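PDB 3TC8: leucine aminopeptidase from Parabacteroides distasonis, which probably acts as a zinc-dependent exopeptidase of peptidase family M28, removing residues from the amino terminus of peptides, although a related glutaminyl-peptide cyclotransferase activity is also possible. Local coordinates for residues Leu136-Gln141 against Thr301-Ile306; Tyr191-Gly196 against Arg258-Ile263. One frame throughout, in Å; residues are numbered along the deposited sequence.

Interaction 1 of 2, residues Leu136-Gln141 against Thr301-Ile306; sequences LEIARQ and TVLEVI
Ile138 and Leu303 are the nearest backbone positions where two helices of the M28 alpha/beta fold pack, their local axes 10.8 Å apart at closest approach and their N-to-C directions 40° apart. The contact is buried and wholly apolar, and Ile138 fills its middle by dividing its branches. With CG1 beside the backbone N (chi1 -73°), CG2 of Ile138 is left anti to that N and lies 3.9 Å from Leu303 CD2, while Ile138 CD1 extends to Val302 and stops 3.9 Å from Val302 CG1. The Ile138 side chain crosses that of Val302 at about a right angle but slides past that of Leu303 in the opposite direction. Branched aliphatic groups suit such a place, since methyls pointing in different directions can reach several neighbours without leaving a polar atom to be satisfied. Ile306, one turn beyond Val302, adds a looser touch of its CD1 on Ile138 CG2.

Gln141 lends only its aliphatic part, CG lying 4.4 Å from Leu303 CD1. Its amide bends away to the buried carboxylate of Glu137, which Arg140 grips side-on through NE and NH2, one nitrogen to each oxygen; Ser26 OG bonds to OE1, and the backbone N of Asn23 to OE2. Gln141 NE2 donates to Glu137 OE2 over 2.9 Å, arriving from above the carboxylate plane, 39° out of it.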
# COMPACT_ATOMS: atom_id res chain seq x y z
N LEU A 136 1.55 3.95 8.63
CA LEU A 136 2.12 4.91 9.54
C LEU A 136 1.62 4.68 10.95
O LEU A 136 2.40 4.74 11.89
CB LEU A 136 1.86 6.36 9.12
CG LEU A 136 2.66 6.85 7.90
CD1 LEU A 136 2.05 8.19 7.43
CD2 LEU A 136 4.15 7.06 8.27
N GLU A 137 0.33 4.43 11.11
CA GLU A 137 -0.20 4.18 12.44
C GLU A 137 0.33 2.87 13.02
O GLU A 137 0.68 2.78 14.21
CB GLU A 137 -1.71 4.24 12.42
CG GLU A 137 -2.38 3.86 13.72
CD GLU A 137 -1.96 4.68 14.93
OE1 GLU A 137 -1.41 5.79 14.76
OE2 GLU A 137 -2.24 4.24 16.09
N ILE A 138 0.45 1.83 12.20
CA ILE A 138 1.06 0.56 12.60
C ILE A 138 2.50 0.80 13.05
O ILE A 138 2.93 0.35 14.11
CB ILE A 138 0.95 -0.47 11.47
CG1 ILE A 138 -0.48 -0.97 11.34
CG2 ILE A 138 1.94 -1.65 11.67
CD1 ILE A 138 -0.81 -1.59 10.03
N ALA A 139 3.25 1.58 12.27
CA ALA A 139 4.62 1.86 12.58
C ALA A 139 4.75 2.69 13.87
O ALA A 139 5.68 2.49 14.66
CB ALA A 139 5.27 2.61 11.38
N ARG A 140 3.80 3.60 14.10
CA ARG A 140 3.79 4.35 15.33
C ARG A 140 3.66 3.44 16.54
O ARG A 140 4.35 3.56 17.55
CB ARG A 140 2.66 5.39 15.33
CG ARG A 140 2.73 6.36 16.50
CD ARG A 140 1.68 7.46 16.43
NE ARG A 140 0.33 6.96 16.69
CZ ARG A 140 -0.30 7.05 17.84
NH1 ARG A 140 0.20 7.69 18.90
NH2 ARG A 140 -1.48 6.51 17.93
N GLN A 141 2.80 2.43 16.43
CA GLN A 141 2.63 1.45 17.49
C GLN A 141 3.87 0.56 17.65
O GLN A 141 4.29 0.29 18.78
CB GLN A 141 1.42 0.60 17.24
CG GLN A 141 0.08 1.37 17.27
CD GLN A 141 -0.17 2.12 18.53
OE1 GLN A 141 0.20 1.65 19.63
NE2 GLN A 141 -0.79 3.30 18.42
N THR A 301 -6.16 -5.80 12.40
CA THR A 301 -5.87 -7.17 11.95
C THR A 301 -4.39 -7.35 11.70
O THR A 301 -3.78 -8.35 12.12
CB THR A 301 -6.73 -7.53 10.72
OG1 THR A 301 -8.10 -7.48 11.07
CG2 THR A 301 -6.37 -8.90 10.14
N VAL A 302 -3.73 -6.38 11.02
CA VAL A 302 -2.33 -6.51 10.78
C VAL A 302 -1.55 -6.54 12.09
O VAL A 302 -0.61 -7.32 12.26
CB VAL A 302 -1.81 -5.40 9.81
CG1 VAL A 302 -0.31 -5.41 9.75
CG2 VAL A 302 -2.42 -5.58 8.43
N LEU A 303 -1.88 -5.66 13.04
CA LEU A 303 -1.19 -5.69 14.33
C LEU A 303 -1.33 -7.06 15.00
O LEU A 303 -0.40 -7.60 15.55
CB LEU A 303 -1.74 -4.60 15.27
CG LEU A 303 -1.36 -3.17 14.90
CD1 LEU A 303 -2.05 -2.20 15.84
CD2 LEU A 303 0.13 -2.95 14.93
N GLU A 304 -2.54 -7.57 15.02
CA GLU A 304 -2.78 -8.90 15.63
C GLU A 304 -1.88 -9.97 15.04
O GLU A 304 -1.34 -10.79 15.76
CB GLU A 304 -4.24 -9.27 15.50
CG GLU A 304 -4.62 -10.60 16.20
CD GLU A 304 -4.63 -10.49 17.73
OE1 GLU A 304 -4.81 -9.38 18.27
OE2 GLU A 304 -4.53 -11.55 18.41
N VAL A 305 -1.71 -9.96 13.72
CA VAL A 305 -0.94 -10.93 13.03
C VAL A 305 0.56 -10.80 13.34
O VAL A 305 1.27 -11.80 13.64
CB VAL A 305 -1.26 -10.80 11.54
CG1 VAL A 305 -0.29 -11.62 10.70
CG2 VAL A 305 -2.71 -11.22 11.31
N ILE A 306 1.10 -9.58 13.25
CA ILE A 306 2.53 -9.42 13.41
C ILE A 306 2.97 -9.55 14.87
O ILE A 306 4.10 -9.93 15.11
CB ILE A 306 3.08 -8.13 12.75
CG1 ILE A 306 2.62 -6.86 13.50
CG2 ILE A 306 2.70 -8.09 11.27
CD1 ILE A 306 3.13 -5.56 12.94

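Interaction 2 of 2, residues Tyr191-Gly196 against Arg258-Ile263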
# COMPACT_ATOMS: atom_id res chain seq x y z
N TYR A 191 17.89 -8.99 0.52
CA TYR A 191 16.83 -8.78 1.47
C TYR A 191 15.84 -9.92 1.38
O TYR A 191 15.37 -10.25 0.30
CB TYR A 191 16.12 -7.45 1.20
CG TYR A 191 14.92 -7.26 2.11
CD1 TYR A 191 15.07 -6.84 3.40
CD2 TYR A 191 13.64 -7.60 1.69
CE1 TYR A 191 13.96 -6.75 4.26
CE2 TYR A 191 12.56 -7.47 2.51
CZ TYR A 191 12.72 -7.07 3.82
OH TYR A 191 11.61 -6.99 4.61
N THR A 192 15.40 -10.39 2.54
CA THR A 192 14.33 -11.36 2.63
C THR A 192 13.46 -11.05 3.85
O THR A 192 13.85 -10.32 4.75
CB THR A 192 14.87 -12.80 2.67
OG1 THR A 192 13.79 -13.68 2.41
CG2 THR A 192 15.54 -13.12 3.97
N ALA A 193 12.30 -11.66 3.85
CA ALA A 193 11.38 -11.62 4.99
C ALA A 193 10.59 -12.92 4.96
O ALA A 193 10.48 -13.57 3.93
CB ALA A 193 10.44 -10.39 4.89
N GLU A 194 9.96 -13.26 6.07
CA GLU A 194 9.17 -14.46 6.16
C GLU A 194 7.95 -14.37 5.25
O GLU A 194 7.58 -15.34 4.61
CB GLU A 194 8.73 -14.70 7.61
CG GLU A 194 9.89 -14.85 8.62
CD GLU A 194 10.81 -16.01 8.31
OE1 GLU A 194 10.27 -17.13 8.33
OE2 GLU A 194 12.04 -15.80 8.06
N TYR A 195 7.32 -13.20 5.25
CA TYR A 195 6.16 -12.94 4.40
C TYR A 195 6.01 -11.43 4.29
O TYR A 195 6.62 -10.68 5.03
CB TYR A 195 4.86 -13.60 4.92
CG TYR A 195 4.39 -13.11 6.28
CD1 TYR A 195 3.56 -12.00 6.39
CD2 TYR A 195 4.73 -13.76 7.46
CE1 TYR A 195 3.12 -11.54 7.60
CE2 TYR A 195 4.31 -13.30 8.69
CZ TYR A 195 3.50 -12.16 8.76
OH TYR A 195 3.03 -11.66 9.94
N GLY A 196 5.18 -11.04 3.34
CA GLY A 196 4.82 -9.66 3.11
C GLY A 196 3.30 -9.44 3.10
O GLY A 196 2.54 -10.31 2.67
N ARG A 258 11.85 -10.98 -5.18
CA ARG A 258 12.53 -11.31 -3.88
C ARG A 258 12.13 -12.63 -3.34
O ARG A 258 12.67 -13.06 -2.31
CB ARG A 258 12.24 -10.35 -2.72
CG ARG A 258 12.53 -8.91 -2.94
CD ARG A 258 13.92 -8.43 -2.49
NE ARG A 258 14.83 -8.70 -3.59
CZ ARG A 258 15.87 -9.51 -3.58
NH1 ARG A 258 16.30 -10.15 -2.50
NH2 ARG A 258 16.53 -9.61 -4.71
N ASN A 259 11.16 -13.32 -3.97
CA ASN A 259 10.72 -14.63 -3.50
C ASN A 259 10.23 -14.56 -2.06
O ASN A 259 10.46 -15.45 -1.27
CB ASN A 259 11.83 -15.69 -3.64
CG ASN A 259 11.29 -17.09 -3.60
OD1 ASN A 259 10.21 -17.37 -4.13
ND2 ASN A 259 12.04 -18.00 -2.97
N ILE A 260 9.53 -13.47 -1.72
CA ILE A 260 8.87 -13.32 -0.41
C ILE A 260 7.39 -13.57 -0.63
O ILE A 260 6.75 -12.79 -1.35
CB ILE A 260 9.11 -11.93 0.20
CG1 ILE A 260 10.61 -11.68 0.44
CG2 ILE A 260 8.27 -11.79 1.49
CD1 ILE A 260 10.91 -10.22 0.75
N PRO A 261 6.84 -14.65 -0.02
CA PRO A 261 5.39 -14.89 -0.13
C PRO A 261 4.63 -13.68 0.41
O PRO A 261 4.80 -13.34 1.57
CB PRO A 261 5.15 -16.16 0.71
CG PRO A 261 6.52 -16.82 0.77
CD PRO A 261 7.50 -15.67 0.82
N SER A 262 3.77 -13.10 -0.42
CA SER A 262 3.13 -11.82 -0.08
C SER A 262 1.68 -11.83 -0.48
O SER A 262 1.28 -12.46 -1.47
CB SER A 262 3.86 -10.66 -0.73
OG SER A 262 5.21 -10.58 -0.36
N ILE A 263 0.89 -11.10 0.30
CA ILE A 263 -0.53 -10.97 0.05
C ILE A 263 -0.91 -9.50 -0.14
O ILE A 263 -0.18 -8.58 0.28
CB ILE A 263 -1.34 -11.59 1.20
CG1 ILE A 263 -1.34 -10.73 2.47
CG2 ILE A 263 -0.88 -13.03 1.48
CD1 ILE A 263 -2.41 -11.15 3.49
O HOH W 1 14.73 -13.14 -0.65
O HOH W 2 13.23 -14.72 0.08
O HOH W 3 10.91 -15.62 2.17
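Ile260 sets its CG2 anti to the backbone N and its CG1 anti to the carbonyl carbon (chi1 -61°), and with chi2 extended its two arms serve different parts of 191-196. CD1 runs out to Tyr191, 3.7 Å from Tyr191 CE2, and also meets Ala193 CB; Ile260 CG2 lies 3.6 Å from Tyr195 C, against the backbone leading into Gly196. A beta-branched isoleucine is well suited to filling both places from one position.

Here two parallel neighbours of the central M28 sheet begin to pair. Gly196 bridges Ser262: Gly196 N donates to Pro261 O over 2.9 Å, and Ile263 N donates to Gly196 O over 3.0 Å. Proline has no N-H to give, but its carbonyl is an ordinary acceptor. Glycine fits because the Ser262 hydroxyl occupies the space beside its CA on the same face of the sheet, with Ser262 OG 3.6 Å from Gly196 CA. That hydroxyl donates back to Ile260 O, meeting it from well above the carbonyl plane.

Before the strands pair, Arg258 can span the gap. In the conformer described, one of two modelled, bends at chi2 and chi3 let Arg258 NH1 reach Tyr191 O at 3.0 Å, the oxygen lying in the guanidinium plane (N-H...O 160°), while NE holds Ala183 O. Tyr191 OH bonds to Asp152. A water 2.6 Å from Thr192 OG1 also bonds to Arg258 O.

The chemistry thus changes along the contact: direct backbone bonds register the strands at Gly196, whereas an isoleucine, water and, in one conformer, an arginine join the diverging chains before it. Ala193 N, against CD1 and CG1 of Ile260, is buried without a polar partner, a probable energetic cost that the apolar packing would have to offset.

In the fold
Of the four segments, 136-141 on helix 125-144 comes first. The chain then runs through strand 150-156 and helix 177-184 to 191-196, which leads into strand 195-200. After helix 213-233, helix 250-258 gives way to 258-263 and the outermost strand 262-266, so interaction 2 closes a loop of 61 intervening residues. Helix 292-308 finally returns to helix 125-144, and interaction 1 closes a wider loop of 159 intervening residues, within which that of interaction 2 lies entirely, without crossing. Their centres are about 17 Å apart, yet they touch: Tyr195 OH packs 3.8 Å from Ile306 CG2, joining the sheet to the C-terminal helix.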